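Local coordinates for pyruvate kinase (Pseudomonas aeruginosa, PDB 6QXL), which probably catalyses the last step of glycolysis, transferring the phosphoryl group of phosphoenolpyruvate to ADP to give pyruvate and ATP, at residues A[23-28]-A[327-332]; A[33-38]-A[47-52]; A[368-371]-A[376-379]. All coordinates share one frame; numbering follows the deposited sequence.

Contact 1 of 3, residues A[23-28]-A[327-332]; sequences EQLILA and EAVKAM
Ala28 and Val329 meet where the first and last helices of the (beta/alpha)8 barrel lie side by side, closing the ring of helices around the eight-stranded parallel barrel. The CB of Ala28 points at the other helix and sits 3.7 Å from Val329 CG1. The same methyl lies 3.9 Å from Lys330 CG, so it fits against two consecutive residues of helix 325-340. The other branch of the valine serves a different partner: Val329 CG2 is 3.9 Å from Leu25 CD2, one turn earlier on helix 19-28. With CG1 anti to the backbone N (chi1 167°), Val329 spreads its two methyls so that one faces Ala28 and the other Leu25, whose side chain crosses it at about a right angle. The contact is entirely apolar and joins short helical segments that run almost parallel, 5° between their directions, with the axes 9.2 Å apart at closest approach. Ala28 and Lys330 mark the nearest backbones, their CA atoms being 5.7 Å apart, a closeness that the small alanine permits. Behind this first shell, Val329 also rests on Leu315 of barrel strand 312-315 and on Ile30, while Leu25 packs on Val326 and Ser16; the inner side of the contact is thus backed by the barrel. Toward the surface the character changes. Lys330 lends only the base of its side chain to the packing, and beyond CG the extended chain runs off across the contact, leaving Lys330 NZ 5.7 Å from Ala28 CB. Val329 CG1 also comes 3.8 Å from Ala28 O.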
ATOM      1  N   GLU A  23       5.261  38.143  30.545  1.00 61.18           N
ATOM      2  CA  GLU A  23       3.818  38.163  30.370  1.00 65.21           C
ATOM      3  C   GLU A  23       3.440  38.106  28.881  1.00 59.78           C
ATOM      4  O   GLU A  23       2.549  37.358  28.492  1.00 66.15           O
ATOM      5  CB  GLU A  23       3.200  39.380  31.056  1.00 69.87           C
ATOM      6  CG  GLU A  23       1.657  39.369  31.052  1.00 70.65           C
ATOM      7  CD  GLU A  23       1.033  40.282  32.068  1.00 68.54           C
ATOM      8  OE1 GLU A  23       1.550  41.366  32.359  1.00 65.45           O
ATOM      9  OE2 GLU A  23      -0.018  39.896  32.616  1.00 69.01           O
ATOM     10  N   GLN A  24       4.140  38.874  28.054  1.00 57.05           N
ATOM     11  CA  GLN A  24       3.861  38.888  26.623  1.00 60.16           C
ATOM     12  C   GLN A  24       4.155  37.546  25.924  1.00 59.23           C
ATOM     13  O   GLN A  24       3.437  37.166  24.998  1.00 48.03           O
ATOM     14  CB  GLN A  24       4.635  39.999  25.952  1.00 64.56           C
ATOM     15  CG  GLN A  24       4.035  41.379  26.122  1.00 69.25           C
ATOM     16  CD  GLN A  24       4.955  42.438  25.527  1.00 78.33           C
ATOM     17  OE1 GLN A  24       5.852  42.983  26.212  1.00 75.03           O
ATOM     18  NE2 GLN A  24       4.789  42.682  24.239  1.00 77.39           N
ATOM     19  N   LEU A  25       5.204  36.851  26.380  1.00 63.82           N
ATOM     20  CA  LEU A  25       5.526  35.531  25.864  1.00 62.14           C
ATOM     21  C   LEU A  25       4.456  34.500  26.239  1.00 64.50           C
ATOM     22  O   LEU A  25       4.088  33.649  25.423  1.00 66.49           O
ATOM     23  CB  LEU A  25       6.894  35.051  26.376  1.00 57.69           C
ATOM     24  CG  LEU A  25       8.164  35.770  25.955  1.00 62.29           C
ATOM     25  CD1 LEU A  25       9.361  35.149  26.678  1.00 59.03           C
ATOM     26  CD2 LEU A  25       8.334  35.739  24.449  1.00 64.98           C
ATOM     27  N   ILE A  26       3.988  34.570  27.472  1.00 59.79           N
ATOM     28  CA  ILE A  26       2.897  33.715  27.947  1.00 57.78           C
ATOM     29  C   ILE A  26       1.663  33.946  27.083  1.00 50.24           C
ATOM     30  O   ILE A  26       1.035  32.988  26.619  1.00 56.70           O
ATOM     31  CB  ILE A  26       2.593  33.975  29.438  1.00 57.66           C
ATOM     32  CG1 ILE A  26       3.918  33.737  30.247  1.00 57.16           C
ATOM     33  CG2 ILE A  26       1.468  33.109  29.936  1.00 56.53           C
ATOM     34  CD1 ILE A  26       4.603  32.489  30.235  1.00 59.09           C
ATOM     35  N   LEU A  27       1.330  35.202  26.850  1.00 42.66           N
ATOM     36  CA  LEU A  27       0.158  35.519  26.029  1.00 51.47           C
ATOM     37  C   LEU A  27       0.349  35.157  24.575  1.00 50.10           C
ATOM     38  O   LEU A  27      -0.618  34.874  23.894  1.00 50.25           O
ATOM     39  CB  LEU A  27      -0.223  36.996  26.142  1.00 53.20           C
ATOM     40  CG  LEU A  27      -0.747  37.423  27.496  1.00 61.47           C
ATOM     41  CD1 LEU A  27      -0.577  38.948  27.634  1.00 63.92           C
ATOM     42  CD2 LEU A  27      -2.189  36.955  27.722  1.00 61.70           C
ATOM     43  N   ALA A  28       1.587  35.180  24.094  1.00 55.97           N
ATOM     44  CA  ALA A  28       1.855  34.829  22.704  1.00 48.10           C
ATOM     45  C   ALA A  28       1.765  33.320  22.467  1.00 49.59           C
ATOM     46  O   ALA A  28       1.679  32.878  21.318  1.00 47.46           O
ATOM     47  CB  ALA A  28       3.208  35.358  22.266  1.00 48.28           C
ATOM     48  N   GLU A 327       7.783  38.590  19.024  1.00 46.40           N
ATOM     49  CA  GLU A 327       7.423  38.443  17.616  1.00 52.05           C
ATOM     50  C   GLU A 327       7.866  37.080  17.066  1.00 49.65           C
ATOM     51  O   GLU A 327       7.176  36.494  16.233  1.00 42.22           O
ATOM     52  CB  GLU A 327       8.002  39.579  16.786  1.00 50.49           C
ATOM     53  CG  GLU A 327       7.479  40.967  17.187  1.00 50.50           C
ATOM     54  CD  GLU A 327       8.211  41.686  18.332  1.00 48.66           C
ATOM     55  OE1 GLU A 327       9.017  41.086  19.097  1.00 50.69           O
ATOM     56  OE2 GLU A 327       7.993  42.892  18.456  1.00 54.02           O
ATOM     57  N   ALA A 328       8.996  36.565  17.565  1.00 48.68           N
ATOM     58  CA  ALA A 328       9.453  35.237  17.188  1.00 48.53           C
ATOM     59  C   ALA A 328       8.450  34.163  17.592  1.00 48.15           C
ATOM     60  O   ALA A 328       8.067  33.331  16.768  1.00 40.74           O
ATOM     61  CB  ALA A 328      10.820  34.946  17.774  1.00 47.25           C
ATOM     62  N   VAL A 329       8.003  34.200  18.842  1.00 43.38           N
ATOM     63  CA  VAL A 329       7.019  33.234  19.316  1.00 39.84           C
ATOM     64  C   VAL A 329       5.737  33.337  18.487  1.00 39.74           C
ATOM     65  O   VAL A 329       5.202  32.328  18.039  1.00 36.54           O
ATOM     66  CB  VAL A 329       6.720  33.434  20.811  1.00 40.85           C
ATOM     67  CG1 VAL A 329       5.466  32.645  21.242  1.00 40.78           C
ATOM     68  CG2 VAL A 329       7.935  33.046  21.649  1.00 40.15           C
ATOM     69  N   LYS A 330       5.259  34.553  18.267  1.00 44.14           N
ATOM     70  CA  LYS A 330       4.051  34.744  17.460  1.00 47.98           C
ATOM     71  C   LYS A 330       4.203  34.146  16.062  1.00 45.63           C
ATOM     72  O   LYS A 330       3.315  33.439  15.583  1.00 46.41           O
ATOM     73  CB  LYS A 330       3.664  36.217  17.361  1.00 49.20           C
ATOM     74  CG  LYS A 330       3.122  36.781  18.650  1.00 55.67           C
ATOM     75  CD  LYS A 330       2.457  38.144  18.438  1.00 59.63           C
ATOM     76  CE  LYS A 330       2.049  38.771  19.769  1.00 63.33           C
ATOM     77  NZ  LYS A 330       1.862  40.247  19.647  1.00 68.33           N
ATOM     78  N   ALA A 331       5.348  34.406  15.434  1.00 44.04           N
ATOM     79  CA  ALA A 331       5.586  33.924  14.074  1.00 43.68           C
ATOM     80  C   ALA A 331       5.639  32.390  14.060  1.00 45.83           C
ATOM     81  O   ALA A 331       4.999  31.748  13.226  1.00 38.45           O
ATOM     82  CB  ALA A 331       6.864  34.501  13.517  1.00 40.73           C
ATOM     83  N   MET A 332       6.384  31.824  14.994  1.00 44.89           N
ATOM     84  CA  MET A 332       6.506  30.392  15.087  1.00 46.05           C
ATOM     85  C   MET A 332       5.136  29.742  15.267  1.00 46.01           C
ATOM     86  O   MET A 332       4.801  28.769  14.581  1.00 43.94           O
ATOM     87  CB  MET A 332       7.463  30.050  16.226  1.00 45.12           C
ATOM     88  CG  MET A 332       7.686  28.587  16.445  1.00 51.36           C
ATOM     89  SD  MET A 332       9.099  28.300  17.500  1.00 60.56           S
ATOM     90  CE  MET A 332      10.370  27.998  16.260  1.00 55.89           C
TER

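Contact 2 of 3, residues A[33-38]-A[47-52]; sequences ARLNFS and ARARLV
In the beta-alpha-beta unit formed by strand 32-36, helix 42-58 and strand 64-68, the side chains of Ala33 and Leu35 point outward from the strand to meet the helix. Ala33 CB lies 4.3 Å from Val52 CG1, and Leu35 CD1 is equally far, 4.3 Å, from Ala49 CB. Alternate residues of the strand face residues almost one turn apart on the helix. Leu35 holds CG anti to its carbonyl carbon (chi1 -48°), and its outer methyl CD1 extends to the small side chain of Ala49. The touch is loose but wholly buried and apolar, and Leu65 of the neighbouring strand fills in beside Ala33, Ala49 and Val52. This is the usual division of a (beta/alpha)8 barrel strand, with one set of side chains in the layer between strands and helices. Arg34, on the other side of the strand, makes a salt bridge with Asp68 and a hydrogen bond to Thr11, while Asn36 CB lies 4.0 Å above one face of the Arg34 guanidinium, toward its rim. At the strand's end the chain turns at Asn36, whose OD1 accepts from the backbone N of Ser38 at 3.2 Å in an Asx turn. The Ser38 hydroxyl donates to the same oxygen, OG to OD1 3.1 Å, from the same face of the amide; the N-H stands well above the carbonyl plane, the hydroxyl oxygen tilted from it by 27°. Leu35 O, in turn, lies over the centre of the Phe37 ring.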
ATOM      1  N   ALA A  33       9.113  26.910  29.037  1.00 38.97           N
ATOM      2  CA  ALA A  33      10.207  27.836  29.212  1.00 37.94           C
ATOM      3  C   ALA A  33      11.451  27.034  29.537  1.00 40.91           C
ATOM      4  O   ALA A  33      11.439  26.209  30.463  1.00 39.33           O
ATOM      5  CB  ALA A  33       9.903  28.816  30.331  1.00 38.01           C
ATOM      6  N   ARG A  34      12.520  27.269  28.770  1.00 42.39           N
ATOM      7  CA  ARG A  34      13.778  26.562  28.967  1.00 45.15           C
ATOM      8  C   ARG A  34      14.736  27.472  29.732  1.00 49.54           C
ATOM      9  O   ARG A  34      14.926  28.637  29.367  1.00 50.85           O
ATOM     10  CB  ARG A  34      14.380  26.171  27.609  1.00 46.74           C
ATOM     11  CG  ARG A  34      15.820  25.673  27.632  1.00 43.43           C
ATOM     12  CD  ARG A  34      16.168  25.108  26.269  1.00 47.51           C
ATOM     13  NE  ARG A  34      17.593  24.747  26.182  1.00 49.57           N
ATOM     14  CZ  ARG A  34      18.574  25.533  25.740  1.00 46.38           C
ATOM     15  NH1 ARG A  34      18.345  26.765  25.304  1.00 44.13           N
ATOM     16  NH2 ARG A  34      19.812  25.071  25.725  1.00 51.01           N
ATOM     17  N   LEU A  35      15.331  26.928  30.780  1.00 46.27           N
ATOM     18  CA  LEU A  35      16.282  27.642  31.596  1.00 44.97           C
ATOM     19  C   LEU A  35      17.617  26.994  31.317  1.00 49.54           C
ATOM     20  O   LEU A  35      17.843  25.837  31.707  1.00 47.34           O
ATOM     21  CB  LEU A  35      15.922  27.524  33.078  1.00 48.38           C
ATOM     22  CG  LEU A  35      14.465  27.808  33.440  1.00 51.98           C
ATOM     23  CD1 LEU A  35      14.327  27.679  34.966  1.00 48.98           C
ATOM     24  CD2 LEU A  35      14.003  29.185  33.027  1.00 49.85           C
ATOM     25  N   ASN A  36      18.493  27.720  30.625  1.00 53.13           N
ATOM     26  CA  ASN A  36      19.771  27.160  30.219  1.00 47.63           C
ATOM     27  C   ASN A  36      20.771  27.378  31.332  1.00 47.96           C
ATOM     28  O   ASN A  36      21.178  28.501  31.577  1.00 48.28           O
ATOM     29  CB  ASN A  36      20.218  27.801  28.897  1.00 46.62           C
ATOM     30  CG  ASN A  36      21.508  27.225  28.366  1.00 46.28           C
ATOM     31  OD1 ASN A  36      22.024  26.224  28.871  1.00 48.30           O
ATOM     32  ND2 ASN A  36      22.039  27.861  27.354  1.00 49.73           N
ATOM     33  N   PHE A  37      21.176  26.307  31.995  1.00 50.56           N
ATOM     34  CA  PHE A  37      22.102  26.437  33.121  1.00 54.62           C
ATOM     35  C   PHE A  37      23.516  26.790  32.709  1.00 56.79           C
ATOM     36  O   PHE A  37      24.313  27.124  33.563  1.00 62.08           O
ATOM     37  CB  PHE A  37      22.117  25.173  33.995  1.00 55.48           C
ATOM     38  CG  PHE A  37      20.838  24.920  34.749  1.00 65.16           C
ATOM     39  CD1 PHE A  37      20.201  25.935  35.463  1.00 69.18           C
ATOM     40  CD2 PHE A  37      20.266  23.655  34.754  1.00 69.92           C
ATOM     41  CE1 PHE A  37      19.026  25.694  36.167  1.00 70.61           C
ATOM     42  CE2 PHE A  37      19.092  23.395  35.455  1.00 68.17           C
ATOM     43  CZ  PHE A  37      18.471  24.414  36.171  1.00 70.27           C
ATOM     44  N   SER A  38      23.844  26.739  31.427  1.00 63.28           N
ATOM     45  CA  SER A  38      25.166  27.210  30.972  1.00 64.01           C
ATOM     46  C   SER A  38      25.424  28.680  31.353  1.00 62.77           C
ATOM     47  O   SER A  38      26.561  29.059  31.514  1.00 63.25           O
ATOM     48  CB  SER A  38      25.286  27.098  29.449  1.00 67.04           C
ATOM     49  OG  SER A  38      25.095  25.772  29.026  1.00 68.91           O
ATOM     50  N   ALA A  47      14.144  33.283  40.000  1.00 60.12           N
ATOM     51  CA  ALA A  47      13.268  34.430  39.813  1.00 65.16           C
ATOM     52  C   ALA A  47      12.415  34.260  38.559  1.00 64.87           C
ATOM     53  O   ALA A  47      11.201  34.494  38.597  1.00 77.41           O
ATOM     54  CB  ALA A  47      14.079  35.717  39.744  1.00 65.48           C
ATOM     55  N   ARG A  48      13.055  33.843  37.472  1.00 65.32           N
ATOM     56  CA  ARG A  48      12.342  33.582  36.227  1.00 67.79           C
ATOM     57  C   ARG A  48      11.325  32.434  36.386  1.00 63.54           C
ATOM     58  O   ARG A  48      10.176  32.551  35.960  1.00 57.56           O
ATOM     59  CB  ARG A  48      13.325  33.267  35.098  1.00 61.91           C
ATOM     60  CG  ARG A  48      14.117  34.464  34.619  1.00 62.80           C
ATOM     61  CD  ARG A  48      15.282  34.014  33.775  1.00 67.15           C
ATOM     62  NE  ARG A  48      16.161  35.133  33.405  1.00 72.55           N
ATOM     63  CZ  ARG A  48      17.412  34.977  32.957  1.00 69.15           C
ATOM     64  NH1 ARG A  48      17.939  33.753  32.799  1.00 72.27           N
ATOM     65  NH2 ARG A  48      18.143  36.029  32.649  1.00 68.27           N
ATOM     66  N   ALA A  49      11.748  31.355  37.040  1.00 59.29           N
ATOM     67  CA  ALA A  49      10.860  30.203  37.255  1.00 60.35           C
ATOM     68  C   ALA A  49       9.587  30.604  37.985  1.00 65.21           C
ATOM     69  O   ALA A  49       8.476  30.235  37.556  1.00 60.70           O
ATOM     70  CB  ALA A  49      11.577  29.097  38.009  1.00 59.61           C
ATOM     71  N   ARG A  50       9.749  31.391  39.054  1.00 67.73           N
ATOM     72  CA  ARG A  50       8.611  31.849  39.842  1.00 63.00           C
ATOM     73  C   ARG A  50       7.706  32.741  38.999  1.00 57.84           C
ATOM     74  O   ARG A  50       6.478  32.639  39.070  1.00 56.79           O
ATOM     75  CB  ARG A  50       9.106  32.575  41.089  1.00 71.85           C
ATOM     76  CG  ARG A  50       8.095  33.085  42.089  1.00 82.22           C
ATOM     77  CD  ARG A  50       8.686  33.569  43.410  1.00 86.03           C
ATOM     78  NE  ARG A  50       9.860  32.878  44.023  1.00 90.03           N
ATOM     79  CZ  ARG A  50       9.861  31.628  44.506  1.00 88.82           C
ATOM     80  NH1 ARG A  50      10.976  31.112  45.008  1.00 87.38           N
ATOM     81  NH2 ARG A  50       8.753  30.891  44.476  1.00 87.00           N
ATOM     82  N   LEU A  51       8.312  33.585  38.181  1.00 56.11           N
ATOM     83  CA  LEU A  51       7.571  34.574  37.420  1.00 61.64           C
ATOM     84  C   LEU A  51       6.751  33.922  36.304  1.00 64.45           C
ATOM     85  O   LEU A  51       5.620  34.337  36.046  1.00 63.28           O
ATOM     86  CB  LEU A  51       8.561  35.594  36.840  1.00 70.82           C
ATOM     87  CG  LEU A  51       8.211  37.071  36.693  1.00 72.68           C
ATOM     88  CD1 LEU A  51       7.476  37.616  37.895  1.00 75.52           C
ATOM     89  CD2 LEU A  51       9.489  37.872  36.470  1.00 70.50           C
ATOM     90  N   VAL A  52       7.311  32.911  35.649  1.00 63.49           N
ATOM     91  CA  VAL A  52       6.600  32.254  34.560  1.00 62.32           C
ATOM     92  C   VAL A  52       5.411  31.503  35.131  1.00 55.39           C
ATOM     93  O   VAL A  52       4.310  31.586  34.592  1.00 51.97           O
ATOM     94  CB  VAL A  52       7.514  31.316  33.738  1.00 68.19           C
ATOM     95  CG1 VAL A  52       6.716  30.554  32.688  1.00 67.43           C
ATOM     96  CG2 VAL A  52       8.676  31.979  33.145  1.00 75.11           C
TER

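Contact 3 of 3, residues A[368-371]-A[376-379]; sequences MYTA and GIKA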
ATOM      1  N   MET A 368      -7.701   6.752  19.576  1.00 29.76           N
ATOM      2  CA  MET A 368      -7.251   7.504  18.395  1.00 32.07           C
ATOM      3  C   MET A 368      -7.831   6.919  17.119  1.00 31.27           C
ATOM      4  O   MET A 368      -8.314   7.668  16.257  1.00 29.72           O
ATOM      5  CB  MET A 368      -5.742   7.570  18.331  1.00 33.28           C
ATOM      6  CG  MET A 368      -5.134   8.301  19.519  1.00 38.41           C
ATOM      7  SD  MET A 368      -5.913   9.882  19.900  1.00 40.80           S
ATOM      8  CE  MET A 368      -5.359  10.888  18.534  1.00 42.24           C
ATOM      9  N   TYR A 369      -7.846   5.583  17.021  1.00 31.49           N
ATOM     10  CA  TYR A 369      -8.542   4.921  15.919  1.00 30.40           C
ATOM     11  C   TYR A 369      -9.997   5.356  15.838  1.00 31.67           C
ATOM     12  O   TYR A 369     -10.476   5.755  14.782  1.00 30.89           O
ATOM     13  CB  TYR A 369      -8.459   3.420  16.068  1.00 34.53           C
ATOM     14  CG  TYR A 369      -9.316   2.630  15.109  1.00 38.44           C
ATOM     15  CD1 TYR A 369      -8.877   2.370  13.809  1.00 38.14           C
ATOM     16  CD2 TYR A 369     -10.547   2.116  15.511  1.00 38.15           C
ATOM     17  CE1 TYR A 369      -9.648   1.618  12.947  1.00 39.90           C
ATOM     18  CE2 TYR A 369     -11.297   1.329  14.649  1.00 40.74           C
ATOM     19  CZ  TYR A 369     -10.842   1.080  13.377  1.00 38.07           C
ATOM     20  OH  TYR A 369     -11.597   0.304  12.537  1.00 39.67           O
ATOM     21  N   THR A 370     -10.701   5.300  16.955  1.00 29.36           N
ATOM     22  CA  THR A 370     -12.110   5.643  16.942  1.00 29.55           C
ATOM     23  C   THR A 370     -12.327   7.098  16.541  1.00 32.39           C
ATOM     24  O   THR A 370     -13.170   7.399  15.697  1.00 35.98           O
ATOM     25  CB  THR A 370     -12.745   5.363  18.308  1.00 28.72           C
ATOM     26  OG1 THR A 370     -12.563   3.985  18.619  1.00 30.88           O
ATOM     27  CG2 THR A 370     -14.213   5.678  18.293  1.00 30.21           C
ATOM     28  N   ALA A 371     -11.558   8.001  17.140  1.00 35.42           N
ATOM     29  CA  ALA A 371     -11.716   9.437  16.875  1.00 34.80           C
ATOM     30  C   ALA A 371     -11.396   9.796  15.433  1.00 36.72           C
ATOM     31  O   ALA A 371     -12.093  10.606  14.821  1.00 42.23           O
ATOM     32  CB  ALA A 371     -10.865  10.256  17.819  1.00 35.77           C
ATOM     33  N   GLY A 376     -17.990  12.703  14.114  1.00 61.34           N
ATOM     34  CA  GLY A 376     -18.804  13.305  15.152  1.00 60.05           C
ATOM     35  C   GLY A 376     -18.069  13.540  16.464  1.00 64.88           C
ATOM     36  O   GLY A 376     -18.508  14.367  17.274  1.00 74.07           O
ATOM     37  N   ILE A 377     -16.971  12.807  16.691  1.00 58.42           N
ATOM     38  CA  ILE A 377     -16.157  12.991  17.874  1.00 50.74           C
ATOM     39  C   ILE A 377     -15.338  14.271  17.750  1.00 48.17           C
ATOM     40  O   ILE A 377     -14.573  14.410  16.824  1.00 50.90           O
ATOM     41  CB  ILE A 377     -15.252  11.787  18.129  1.00 48.65           C
ATOM     42  CG1 ILE A 377     -16.117  10.620  18.585  1.00 54.56           C
ATOM     43  CG2 ILE A 377     -14.194  12.105  19.187  1.00 47.09           C
ATOM     44  CD1 ILE A 377     -15.453   9.268  18.421  1.00 62.70           C
ATOM     45  N   LYS A 378     -15.522  15.182  18.700  1.00 44.91           N
ATOM     46  CA  LYS A 378     -14.888  16.479  18.671  1.00 44.69           C
ATOM     47  C   LYS A 378     -13.832  16.651  19.744  1.00 39.39           C
ATOM     48  O   LYS A 378     -13.137  17.671  19.747  1.00 40.51           O
ATOM     49  CB  LYS A 378     -15.940  17.582  18.827  1.00 52.17           C
ATOM     50  CG  LYS A 378     -17.039  17.572  17.773  1.00 58.26           C
ATOM     51  CD  LYS A 378     -16.549  17.868  16.362  1.00 60.23           C
ATOM     52  CE  LYS A 378     -17.742  17.895  15.426  1.00 68.32           C
ATOM     53  NZ  LYS A 378     -17.310  17.750  14.024  1.00 73.28           N
ATOM     54  N   ALA A 379     -13.713  15.702  20.659  1.00 35.59           N
ATOM     55  CA  ALA A 379     -12.705  15.800  21.705  1.00 38.30           C
ATOM     56  C   ALA A 379     -12.502  14.482  22.405  1.00 36.64           C
ATOM     57  O   ALA A 379     -13.349  13.618  22.344  1.00 41.30           O
ATOM     58  CB  ALA A 379     -13.081  16.875  22.723  1.00 41.32           C
TER
HETATM   59  O   HOH W   1     -13.137  13.368  14.707  1.00 53.48           O
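Ile377, at the start of strand 377-383, gives the largest share of this buried contact and spreads its two branches over neighbouring residues of helix 359-373. Its CD1 reaches 3.8 Å from Thr370 CG2, and its CG2 lies 4.0 Å from Ala371 CB. With CG2 anti to the backbone N and CG1 beside that nitrogen (chi1 -71°), the isoleucine sends its long branch to the threonine and keeps the short one for the alanine. Thr370 shows Ile377 its methyl, while its hydroxyl OG1 is hydrogen-bonded to Ala366 O of the same chain, one turn back in the helix. Ile457 of strand 455-461 packs against all three residues. Beside the apolar patch, one water spans the backbones, donating to Ala371 O at 3.0 Å and to Ile377 O at 2.8 Å. The helix also borders a subunit interface: the Tyr369 ring stacks on Tyr369 of the second subunit, and Thr370 packs on Ala366 of that subunit. After a short turn the helix is followed by the strand against which it folds, an alpha-beta connection of the three-layered alpha/beta domain at the C-terminal end of pyruvate kinases.

Contacts 1 and 2 belong to the same (beta/alpha)8 barrel and touch each other: Ile26 CD1 lies 3.8 Å from Val52 CG1, so helix 19-28 lies between helix 325-340 of contact 1 and helix 42-58 of contact 2. Contact 2 is nested inside the long loop that contact 1 closes, yet it is local and fully buried, strand against helix, whereas contact 1 joins two helices almost 300 residues apart and is open on its lysine side. Contact 3 lies apart in the alpha/beta domain, its centre about 30 Å from that of contact 1. It too is buried and pairs a helix with a strand, but here a water bridges the two backbones, and a second subunit lies close by.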